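Local coordinates for photoreceptor-histidine kinase BphP (Stigmatella aurantiaca DW4/3-1, PDB 6BAF), which probably senses light through a bilin chromophore as a bacterial phytochrome photoreceptor and histidine kinase, at residues G12-H17 against S235-V240; G18-L23 against I105-P110; S34-A39 against Q216-R221. All coordinates share one frame; numbering follows the deposited sequence.

Contact 1 of 3, residues G12-H17 against S235-V240; sequences GAIQPH and SVLRSV. With BLR (3-[5-[(Z)-(4-ethenyl-3-methyl-5-oxidanylidene-pyrrol-2-ylidene)methyl]-2-[[5-[(Z)-(3-ethenyl-4-methyl-5-oxidanylidene-pyrrol-2-ylidene)methyl]-3-(3-hydroxy-3-oxopropyl)-4-methyl-1H-pyrrol-2-yl]methyl]-4-methyl-1H-pyrrol-3-yl]propanoic acid), chain B.
Q15 grips the loop 235-240 with its backbone and its side chain together. Q15 N donates to L237 O over 2.7 Å, nearly straight at 167°. One carbonyl further on, Q15 NE2 donates to R238 O over 3.1 Å. That bond is also straight (171°), with the oxygen in the amide plane of Q15, but the donor stands above the carbonyl plane of R238. CG anti to the carbonyl carbon (chi1 -61°) and an extended chain beyond it carry the amide there. S239 N adds a third bond, to A13 O at 3.1 Å. Around these bonds, I14 and L237 lie side by side, CB to CB 3.9 Å, while L237 CD2 sits over one face of the H17 ring, 3.5 Å from H17 NE2.

A second shell positions the first. Q15 NE2 also bonds to I209 O, and Y215 OH is hydrogen-bonded to both S239 OG and V240 N. With an alanine at Q15, R238 O and I209 O would probably lose their amide donor, and the backbone at R238 would be freer to move. The stitching of an N-terminal PAS segment to a GAF loop is consistent with the knotted chain path of phytochromes.

The CB of R238 points away from 12-17, and the chain beyond, bent at chi3, brings the guanidinium edge-on to a chromophore propionate: R238 NH1 to BLR O1D and R238 NH2 to BLR O2D, each 2.8 Å. R238 NH2 also donates to I8 O. This paired grip probably offsets the propionate's charge, and the Q15 bond to R238 O is likely to steady the arginine's backbone.

Contact 2 of 3, residues G18-L23 against I105-P110; sequences GVLLVL and ILELEP
V19 and L21 form hydrogen-bonded antiparallel pairs with L108 and L106, each pair joined by two N-H to O bonds; that from L106 N to L21 O is 2.8 Å. L20 faces E107, and V22 faces I105, in the non-hydrogen-bonded pairs between. The strand directions differ by 157°, and CA-H...O contacts from E107 to V19 O and from I105 to L21 O fill in the ladder.

E107 can be followed outward. Its CB lies 4.1 Å from V19 O. CG, placed anti to the carbonyl carbon by a chi1 of -66°, passes L20 CD1 at 3.9 Å, and CD is 4.0 Å from that same L20 CD1. At the tip, E107 OE2 comes within 3.5 Å of L20 CD1; the outer half of the E107 chain, from CG to OE2, passes along this one methyl. The carboxylate then binds the loop backbone beyond: OE1 accepts from V236 N and OE2 from L237 N.

Both strands are central members of the antiparallel sheet of the PAS fold, 19-23 lying between 30-34 and 103-110. On the face with E107, L20 CD1 also packs 3.6 Å from I105 CG2, the two side chains crossing at a slant. On the reverse face L21 CD1 meets L108 CD1 at 4.1 Å, and L23 CD1 rests against L106 CB and CD2. Helix 37-41 covers part of that reverse face, V40 touching V19 and L41 touching both V19 and L108.

Contact 3 of 3, residues S34-A39 against Q216-R221; sequences SENAPA and QPARVR
S34 and V220 form a single antiparallel, non-hydrogen-bonded pair with CA atoms 4.0 Å apart, after which a type I turn from S34 to A37 bends the first chain off toward its helix. E35 N, on that turn, donates to R219 O at 2.8 Å.

The E35 side chain returns over the strand. CG lies between the backbone N and the carbonyl carbon (chi1 62°), and the extended chain splits its two oxygens between partners. E35 OE2 takes R219 N at 2.9 Å, met from above the carboxylate plane. E35 OE1 uses its anti lone pair for R221 NH2, also at 2.9 Å, in a salt bridge to which R221 NE adds a weak bond. The carboxylate and the R221 guanidinium stand 87° apart, and E35 CB covers one face of the guanidinium. N36 CG lies 3.8 Å from A218 CB. N36 OD1 accepts from S34 OG at 2.6 Å in the carbonyl plane; this bond, with those of N36 ND2 to P16 O and G18 O, probably sets how the amide is turned.

Backbone bonds of A218 with I14 and of R221 with A33 place strand 218-222 between strands 13-14 and 30-34, with R221 also touching A45 of helix 45-48.

The three contacts lie close together, with centres 9 to 11 Å apart, and all reach one antiparallel sheet. Contact 2 lies wholly within the PAS region. Contacts 1 and 3 each join a PAS segment to one from the GAF region of the sequence, and strand 218-222 brings that later sequence into the sheet between strands 13-14 and 30-34. Along the chain, contacts 2 and 3 are both nested inside the span closed by contact 1, and their own segments alternate. This interlocked order is consistent with the knotted PAS-GAF junction of phytochromes, and it connects the sheet, through contact 1, to the bilin pocket.

Contact 1 of 3, residues G12-H17 against S235-V240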
loop_
_atom_site.group_PDB
_atom_site.type_symbol
_atom_site.label_atom_id
_atom_site.label_comp_id
_atom_site.label_asym_id
_atom_site.label_seq_id
_atom_site.Cartn_x
_atom_site.Cartn_y
_atom_site.Cartn_z
ATOM N N GLY A 12 -27.282 -16.816 9.657
ATOM C CA GLY A 12 -27.164 -17.538 10.911
ATOM C C GLY A 12 -25.924 -18.378 11.035
ATOM O O GLY A 12 -25.736 -19.045 12.083
ATOM N N ALA A 13 -25.044 -18.339 10.023
ATOM C CA ALA A 13 -23.880 -19.212 9.997
ATOM C C ALA A 13 -22.747 -18.540 9.236
ATOM O O ALA A 13 -22.958 -17.601 8.458
ATOM C CB ALA A 13 -24.220 -20.560 9.355
ATOM N N ILE A 14 -21.538 -19.061 9.444
ATOM C CA ILE A 14 -20.346 -18.569 8.788
ATOM C C ILE A 14 -19.617 -19.711 8.078
ATOM O O ILE A 14 -19.859 -20.900 8.313
ATOM C CB ILE A 14 -19.386 -17.890 9.777
ATOM C CG1 ILE A 14 -18.946 -18.910 10.805
ATOM C CG2 ILE A 14 -19.991 -16.663 10.387
ATOM C CD1 ILE A 14 -17.639 -18.551 11.404
ATOM N N GLN A 15 -18.674 -19.318 7.242
ATOM C CA GLN A 15 -17.762 -20.255 6.619
ATOM C C GLN A 15 -16.744 -20.663 7.665
ATOM O O GLN A 15 -16.191 -19.801 8.351
ATOM C CB GLN A 15 -17.094 -19.590 5.422
ATOM C CG GLN A 15 -18.078 -19.151 4.347
ATOM C CD GLN A 15 -17.387 -18.493 3.156
ATOM O OE1 GLN A 15 -16.470 -19.077 2.566
ATOM N NE2 GLN A 15 -17.806 -17.272 2.806
ATOM N N PRO A 16 -16.496 -21.958 7.860
ATOM C CA PRO A 16 -15.813 -22.396 9.082
ATOM C C PRO A 16 -14.303 -22.236 9.094
ATOM O O PRO A 16 -13.682 -22.698 10.057
ATOM C CB PRO A 16 -16.199 -23.884 9.167
ATOM C CG PRO A 16 -16.447 -24.275 7.743
ATOM C CD PRO A 16 -17.051 -23.083 7.083
ATOM N N HIS A 17 -13.658 -21.594 8.101
ATOM C CA HIS A 17 -12.199 -21.453 8.213
ATOM C C HIS A 17 -11.781 -20.346 9.157
ATOM O O HIS A 17 -10.585 -20.233 9.451
ATOM C CB HIS A 17 -11.545 -21.190 6.852
ATOM C CG HIS A 17 -12.074 -19.974 6.155
ATOM N ND1 HIS A 17 -13.272 -19.973 5.467
ATOM C CD2 HIS A 17 -11.576 -18.717 6.050
ATOM C CE1 HIS A 17 -13.481 -18.770 4.957
ATOM N NE2 HIS A 17 -12.472 -17.985 5.309
ATOM N N SER A 235 -19.566 -8.879 7.266
ATOM C CA SER A 235 -18.707 -9.922 7.804
ATOM C C SER A 235 -18.078 -10.726 6.667
ATOM O O SER A 235 -18.770 -11.140 5.717
ATOM C CB SER A 235 -19.536 -10.812 8.727
ATOM O OG SER A 235 -19.007 -12.119 8.726
ATOM N N VAL A 236 -16.761 -10.930 6.748
ATOM C CA VAL A 236 -16.067 -11.619 5.659
ATOM C C VAL A 236 -16.323 -13.121 5.726
ATOM O O VAL A 236 -16.195 -13.820 4.713
ATOM C CB VAL A 236 -14.549 -11.315 5.697
ATOM C CG1 VAL A 236 -14.309 -9.826 5.939
ATOM C CG2 VAL A 236 -13.879 -12.055 6.818
ATOM N N LEU A 237 -16.706 -13.639 6.889
ATOM C CA LEU A 237 -16.947 -15.067 7.013
ATOM C C LEU A 237 -18.391 -15.462 6.744
ATOM O O LEU A 237 -18.725 -16.642 6.917
ATOM C CB LEU A 237 -16.555 -15.530 8.410
ATOM C CG LEU A 237 -15.066 -15.418 8.714
ATOM C CD1 LEU A 237 -14.813 -15.723 10.177
ATOM C CD2 LEU A 237 -14.241 -16.323 7.779
ATOM N N ARG A 238 -19.246 -14.510 6.395
ATOM C CA ARG A 238 -20.679 -14.760 6.177
ATOM C C ARG A 238 -20.893 -15.962 5.260
ATOM O O ARG A 238 -20.349 -16.021 4.155
ATOM C CB ARG A 238 -21.336 -13.518 5.556
ATOM C CG ARG A 238 -22.842 -13.671 5.232
ATOM C CD ARG A 238 -23.431 -12.433 4.532
ATOM N NE ARG A 238 -22.744 -12.163 3.268
ATOM C CZ ARG A 238 -23.100 -12.704 2.109
ATOM N NH1 ARG A 238 -22.395 -12.431 1.021
ATOM N NH2 ARG A 238 -24.163 -13.521 2.033
ATOM N N SER A 239 -21.704 -16.922 5.714
ATOM C CA SER A 239 -22.032 -18.058 4.869
ATOM C C SER A 239 -22.853 -17.594 3.685
ATOM O O SER A 239 -23.823 -16.843 3.844
ATOM C CB SER A 239 -22.803 -19.109 5.675
ATOM O OG SER A 239 -22.957 -20.278 4.888
ATOM N N VAL A 240 -22.494 -18.034 2.477
ATOM C CA VAL A 240 -23.156 -17.389 1.343
ATOM C C VAL A 240 -24.382 -18.190 0.926
ATOM O O VAL A 240 -24.573 -19.336 1.348
ATOM C CB VAL A 240 -22.209 -17.179 0.145
ATOM C CG1 VAL A 240 -20.968 -16.342 0.566
ATOM C CG2 VAL A 240 -21.854 -18.508 -0.475
HETATM C CHA BLR B . -23.793 -14.188 -6.147
HETATM N NA BLR B . -23.333 -14.762 -8.572
HETATM C C1A BLR B . -22.950 -14.247 -7.394
HETATM C C2A BLR B . -21.643 -13.757 -7.478
HETATM C C3A BLR B . -21.222 -13.951 -8.744
HETATM C C4A BLR B . -22.276 -14.592 -9.411
HETATM C CMA BLR B . -19.828 -13.524 -9.294
HETATM C CAA BLR B . -20.879 -13.103 -6.325
HETATM C CBA BLR B . -20.238 -14.137 -5.363
HETATM C CGA BLR B . -18.958 -14.751 -5.952
HETATM O O1A BLR B . -18.014 -13.956 -6.234
HETATM O O2A BLR B . -18.824 -16.016 -6.169
HETATM C CHB BLR B . -22.394 -15.040 -10.852
HETATM N NB BLR B . -20.098 -16.000 -11.241
HETATM C C1B BLR B . -21.416 -15.378 -11.643
HETATM C C2B BLR B . -21.396 -15.266 -13.122
HETATM C C3B BLR B . -20.183 -15.746 -13.646
HETATM C C4B BLR B . -19.313 -16.219 -12.534
HETATM C CMB BLR B . -22.514 -14.689 -13.998
HETATM O OB BLR B . -18.236 -16.698 -12.594
HETATM C CAB BLR B . -19.863 -15.719 -15.150
HETATM C CBB BLR B . -18.677 -16.038 -15.612
HETATM N NC BLR B . -27.549 -17.118 -8.936
HETATM C C1C BLR B . -28.225 -17.787 -10.119
HETATM C C2C BLR B . -29.666 -17.900 -9.744
HETATM C C3C BLR B . -29.922 -17.346 -8.463
HETATM C C4C BLR B . -28.628 -16.845 -7.901
HETATM C CMC BLR B . -30.694 -18.512 -10.672
HETATM O OC BLR B . -27.721 -18.160 -11.123
HETATM C CAC BLR B . -31.289 -17.287 -7.755
HETATM C CBC BLR B . -32.373 -16.754 -8.347
HETATM C CHD BLR B . -28.473 -16.284 -6.741
HETATM N ND BLR B . -25.954 -15.333 -6.998
HETATM C C1D BLR B . -27.206 -15.623 -6.261
HETATM C C2D BLR B . -27.109 -15.180 -4.880
HETATM C C3D BLR B . -25.795 -14.567 -4.726
HETATM C C4D BLR B . -25.043 -14.625 -6.031
HETATM C CMD BLR B . -28.212 -15.317 -3.823
HETATM C CAD BLR B . -25.239 -13.976 -3.448
HETATM C CBD BLR B . -24.351 -15.015 -2.783
HETATM C CGD BLR B . -24.015 -14.328 -1.473
HETATM O O1D BLR B . -23.363 -13.229 -1.496
HETATM O O2D BLR B . -24.473 -14.818 -0.396
#

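Contact 2 of 3, residues G18-L23 against I105-P110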
loop_
_atom_site.group_PDB
_atom_site.type_symbol
_atom_site.label_atom_id
_atom_site.label_comp_id
_atom_site.label_asym_id
_atom_site.label_seq_id
_atom_site.Cartn_x
_atom_site.Cartn_y
_atom_site.Cartn_z
ATOM N N GLY A 18 -12.720 -19.508 9.620
ATOM C CA GLY A 18 -12.438 -18.524 10.651
ATOM C C GLY A 18 -13.482 -18.645 11.751
ATOM O O GLY A 18 -14.389 -19.472 11.673
ATOM N N VAL A 19 -13.326 -17.823 12.785
ATOM C CA VAL A 19 -14.280 -17.796 13.884
ATOM C C VAL A 19 -14.916 -16.416 13.899
ATOM O O VAL A 19 -14.229 -15.416 13.689
ATOM C CB VAL A 19 -13.634 -18.118 15.253
ATOM C CG1 VAL A 19 -14.596 -17.732 16.401
ATOM C CG2 VAL A 19 -13.363 -19.590 15.350
ATOM N N LEU A 20 -16.224 -16.363 14.144
ATOM C CA LEU A 20 -16.918 -15.102 14.366
ATOM C C LEU A 20 -17.322 -14.983 15.834
ATOM O O LEU A 20 -17.928 -15.902 16.388
ATOM C CB LEU A 20 -18.136 -15.013 13.473
ATOM C CG LEU A 20 -18.858 -13.667 13.555
ATOM C CD1 LEU A 20 -19.233 -13.179 12.161
ATOM C CD2 LEU A 20 -20.097 -13.800 14.494
ATOM N N LEU A 21 -16.979 -13.859 16.454
ATOM C CA LEU A 21 -17.421 -13.499 17.795
ATOM C C LEU A 21 -18.201 -12.192 17.733
ATOM O O LEU A 21 -17.895 -11.325 16.915
ATOM C CB LEU A 21 -16.226 -13.317 18.727
ATOM C CG LEU A 21 -15.196 -14.441 18.768
ATOM C CD1 LEU A 21 -14.053 -13.989 19.652
ATOM C CD2 LEU A 21 -15.817 -15.756 19.300
ATOM N N VAL A 22 -19.218 -12.035 18.588
ATOM C CA VAL A 22 -19.834 -10.731 18.825
ATOM C C VAL A 22 -19.506 -10.316 20.254
ATOM O O VAL A 22 -19.569 -11.137 21.179
ATOM C CB VAL A 22 -21.345 -10.740 18.588
ATOM C CG1 VAL A 22 -21.915 -9.385 18.911
ATOM C CG2 VAL A 22 -21.679 -11.137 17.134
ATOM N N LEU A 23 -19.125 -9.050 20.423
ATOM C CA LEU A 23 -18.596 -8.492 21.661
ATOM C C LEU A 23 -19.489 -7.365 22.152
ATOM O O LEU A 23 -19.881 -6.480 21.370
ATOM C CB LEU A 23 -17.184 -7.938 21.444
ATOM C CG LEU A 23 -16.126 -8.867 20.841
ATOM C CD1 LEU A 23 -14.847 -8.064 20.623
ATOM C CD2 LEU A 23 -15.851 -9.948 21.781
ATOM N N ILE A 105 -18.579 -6.933 15.838
ATOM C CA ILE A 105 -18.295 -8.269 15.335
ATOM C C ILE A 105 -16.795 -8.381 15.125
ATOM O O ILE A 105 -16.190 -7.519 14.471
ATOM C CB ILE A 105 -19.054 -8.541 14.029
ATOM C CG1 ILE A 105 -20.558 -8.503 14.290
ATOM C CG2 ILE A 105 -18.552 -9.858 13.413
ATOM C CD1 ILE A 105 -21.438 -8.558 13.055
ATOM N N LEU A 106 -16.198 -9.436 15.668
ATOM C CA LEU A 106 -14.770 -9.689 15.527
ATOM C C LEU A 106 -14.613 -11.018 14.802
ATOM O O LEU A 106 -15.106 -12.056 15.274
ATOM C CB LEU A 106 -14.083 -9.700 16.897
ATOM C CG LEU A 106 -12.647 -10.214 16.959
ATOM C CD1 LEU A 106 -11.706 -9.296 16.147
ATOM C CD2 LEU A 106 -12.192 -10.328 18.429
ATOM N N GLU A 107 -14.003 -10.979 13.617
ATOM C CA GLU A 107 -13.720 -12.185 12.848
ATOM C C GLU A 107 -12.247 -12.527 12.950
ATOM O O GLU A 107 -11.387 -11.637 12.880
ATOM C CB GLU A 107 -14.144 -11.996 11.391
ATOM C CG GLU A 107 -15.650 -11.871 11.398
ATOM C CD GLU A 107 -16.246 -11.649 10.055
ATOM O OE1 GLU A 107 -16.024 -10.543 9.460
ATOM O OE2 GLU A 107 -16.949 -12.589 9.595
ATOM N N LEU A 108 -11.963 -13.812 13.169
ATOM C CA LEU A 108 -10.613 -14.297 13.442
ATOM C C LEU A 108 -10.239 -15.306 12.369
ATOM O O LEU A 108 -10.956 -16.293 12.169
ATOM C CB LEU A 108 -10.508 -14.955 14.813
ATOM C CG LEU A 108 -10.864 -14.084 16.012
ATOM C CD1 LEU A 108 -10.781 -14.895 17.306
ATOM C CD2 LEU A 108 -9.998 -12.839 16.096
ATOM N N GLU A 109 -9.134 -15.040 11.665
ATOM C CA GLU A 109 -8.571 -15.950 10.675
ATOM C C GLU A 109 -7.129 -16.280 11.043
ATOM O O GLU A 109 -6.373 -15.388 11.463
ATOM C CB GLU A 109 -8.633 -15.345 9.284
ATOM C CG GLU A 109 -10.049 -15.384 8.655
ATOM C CD GLU A 109 -10.148 -14.559 7.331
ATOM O OE1 GLU A 109 -11.011 -14.877 6.477
ATOM O OE2 GLU A 109 -9.367 -13.576 7.152
ATOM N N PRO A 110 -6.742 -17.550 10.985
ATOM C CA PRO A 110 -5.378 -17.917 11.397
ATOM C C PRO A 110 -4.349 -17.063 10.663
ATOM O O PRO A 110 -4.490 -16.769 9.464
ATOM C CB PRO A 110 -5.277 -19.393 11.012
ATOM C CG PRO A 110 -6.691 -19.889 11.009
ATOM C CD PRO A 110 -7.573 -18.716 10.643
#

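Contact 3 of 3, residues S34-A39 against Q216-R221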
loop_
_atom_site.group_PDB
_atom_site.type_symbol
_atom_site.label_atom_id
_atom_site.label_comp_id
_atom_site.label_asym_id
_atom_site.label_seq_id
_atom_site.Cartn_x
_atom_site.Cartn_y
_atom_site.Cartn_z
ATOM N N SER A 34 -19.249 -18.468 16.995
ATOM C CA SER A 34 -19.583 -19.504 16.037
ATOM C C SER A 34 -19.146 -20.860 16.599
ATOM O O SER A 34 -18.182 -20.961 17.373
ATOM C CB SER A 34 -18.928 -19.195 14.678
ATOM O OG SER A 34 -17.542 -19.097 14.848
ATOM N N GLU A 35 -19.878 -21.903 16.226
ATOM C CA GLU A 35 -19.765 -23.189 16.918
ATOM C C GLU A 35 -18.550 -24.009 16.495
ATOM O O GLU A 35 -18.330 -25.072 17.070
ATOM C CB GLU A 35 -21.029 -24.020 16.667
ATOM C CG GLU A 35 -21.190 -24.316 15.188
ATOM C CD GLU A 35 -22.441 -25.156 14.860
ATOM O OE1 GLU A 35 -23.150 -25.550 15.837
ATOM O OE2 GLU A 35 -22.715 -25.379 13.632
ATOM N N ASN A 36 -17.793 -23.580 15.478
ATOM C CA ASN A 36 -16.512 -24.168 15.100
ATOM C C ASN A 36 -15.388 -23.685 15.980
ATOM O O ASN A 36 -14.214 -23.983 15.709
ATOM C CB ASN A 36 -16.182 -23.820 13.648
ATOM C CG ASN A 36 -15.986 -22.295 13.440
ATOM O OD1 ASN A 36 -16.625 -21.461 14.118
ATOM N ND2 ASN A 36 -15.085 -21.938 12.538
ATOM N N ALA A 37 -15.695 -22.918 17.019
ATOM C CA ALA A 37 -14.626 -22.428 17.887
ATOM C C ALA A 37 -13.757 -23.521 18.514
ATOM O O ALA A 37 -12.568 -23.239 18.758
ATOM C CB ALA A 37 -15.224 -21.530 18.979
ATOM N N PRO A 38 -14.257 -24.724 18.845
ATOM C CA PRO A 38 -13.335 -25.771 19.354
ATOM C C PRO A 38 -12.227 -26.127 18.375
ATOM O O PRO A 38 -11.043 -26.145 18.745
ATOM C CB PRO A 38 -14.272 -26.963 19.604
ATOM C CG PRO A 38 -15.642 -26.340 19.820
ATOM C CD PRO A 38 -15.672 -25.175 18.877
ATOM N N ALA A 39 -12.587 -26.398 17.118
ATOM C CA ALA A 39 -11.586 -26.683 16.099
ATOM C C ALA A 39 -10.611 -25.525 15.921
ATOM O O ALA A 39 -9.403 -25.742 15.795
ATOM C CB ALA A 39 -12.262 -27.016 14.776
ATOM N N GLN A 216 -19.121 -27.072 5.818
ATOM C CA GLN A 216 -20.269 -27.198 6.683
ATOM C C GLN A 216 -20.466 -25.870 7.403
ATOM O O GLN A 216 -19.590 -25.487 8.204
ATOM C CB GLN A 216 -20.048 -28.341 7.675
ATOM C CG GLN A 216 -21.139 -28.480 8.720
ATOM C CD GLN A 216 -22.186 -29.485 8.254
ATOM O OE1 GLN A 216 -23.349 -29.122 8.032
ATOM N NE2 GLN A 216 -21.764 -30.756 8.062
ATOM N N PRO A 217 -21.563 -25.138 7.159
ATOM C CA PRO A 217 -21.741 -23.829 7.813
ATOM C C PRO A 217 -21.655 -23.968 9.323
ATOM O O PRO A 217 -22.127 -24.950 9.893
ATOM C CB PRO A 217 -23.138 -23.384 7.346
ATOM C CG PRO A 217 -23.362 -24.102 6.026
ATOM C CD PRO A 217 -22.692 -25.477 6.272
ATOM N N ALA A 218 -20.938 -23.046 9.974
ATOM C CA ALA A 218 -20.791 -23.070 11.433
ATOM C C ALA A 218 -21.817 -22.102 12.041
ATOM O O ALA A 218 -21.715 -20.880 11.849
ATOM C CB ALA A 218 -19.368 -22.697 11.853
ATOM N N ARG A 219 -22.820 -22.646 12.740
ATOM C CA ARG A 219 -23.864 -21.812 13.338
ATOM C C ARG A 219 -23.264 -20.830 14.339
ATOM O O ARG A 219 -22.298 -21.129 15.045
ATOM C CB ARG A 219 -24.942 -22.670 14.038
ATOM C CG ARG A 219 -25.620 -23.656 13.085
ATOM C CD ARG A 219 -26.757 -22.995 12.314
ATOM N NE ARG A 219 -26.664 -23.450 10.921
ATOM C CZ ARG A 219 -27.330 -22.931 9.875
ATOM N NH1 ARG A 219 -28.175 -21.891 10.057
ATOM N NH2 ARG A 219 -27.123 -23.457 8.646
ATOM N N VAL A 220 -23.853 -19.643 14.391
ATOM C CA VAL A 220 -23.472 -18.635 15.371
ATOM C C VAL A 220 -24.395 -18.806 16.569
ATOM O O VAL A 220 -25.604 -18.573 16.460
ATOM C CB VAL A 220 -23.573 -17.218 14.801
ATOM C CG1 VAL A 220 -23.126 -16.247 15.849
ATOM C CG2 VAL A 220 -22.705 -17.092 13.533
ATOM N N ARG A 221 -23.830 -19.226 17.698
ATOM C CA ARG A 221 -24.580 -19.402 18.937
ATOM C C ARG A 221 -24.557 -18.104 19.726
ATOM O O ARG A 221 -23.585 -17.352 19.665
ATOM C CB ARG A 221 -23.969 -20.514 19.810
ATOM C CG ARG A 221 -23.602 -21.793 19.072
ATOM C CD ARG A 221 -24.684 -22.890 19.102
ATOM N NE ARG A 221 -24.164 -24.166 18.566
ATOM C CZ ARG A 221 -23.454 -25.057 19.280
ATOM N NH1 ARG A 221 -23.173 -24.838 20.576
ATOM N NH2 ARG A 221 -23.017 -26.175 18.698
#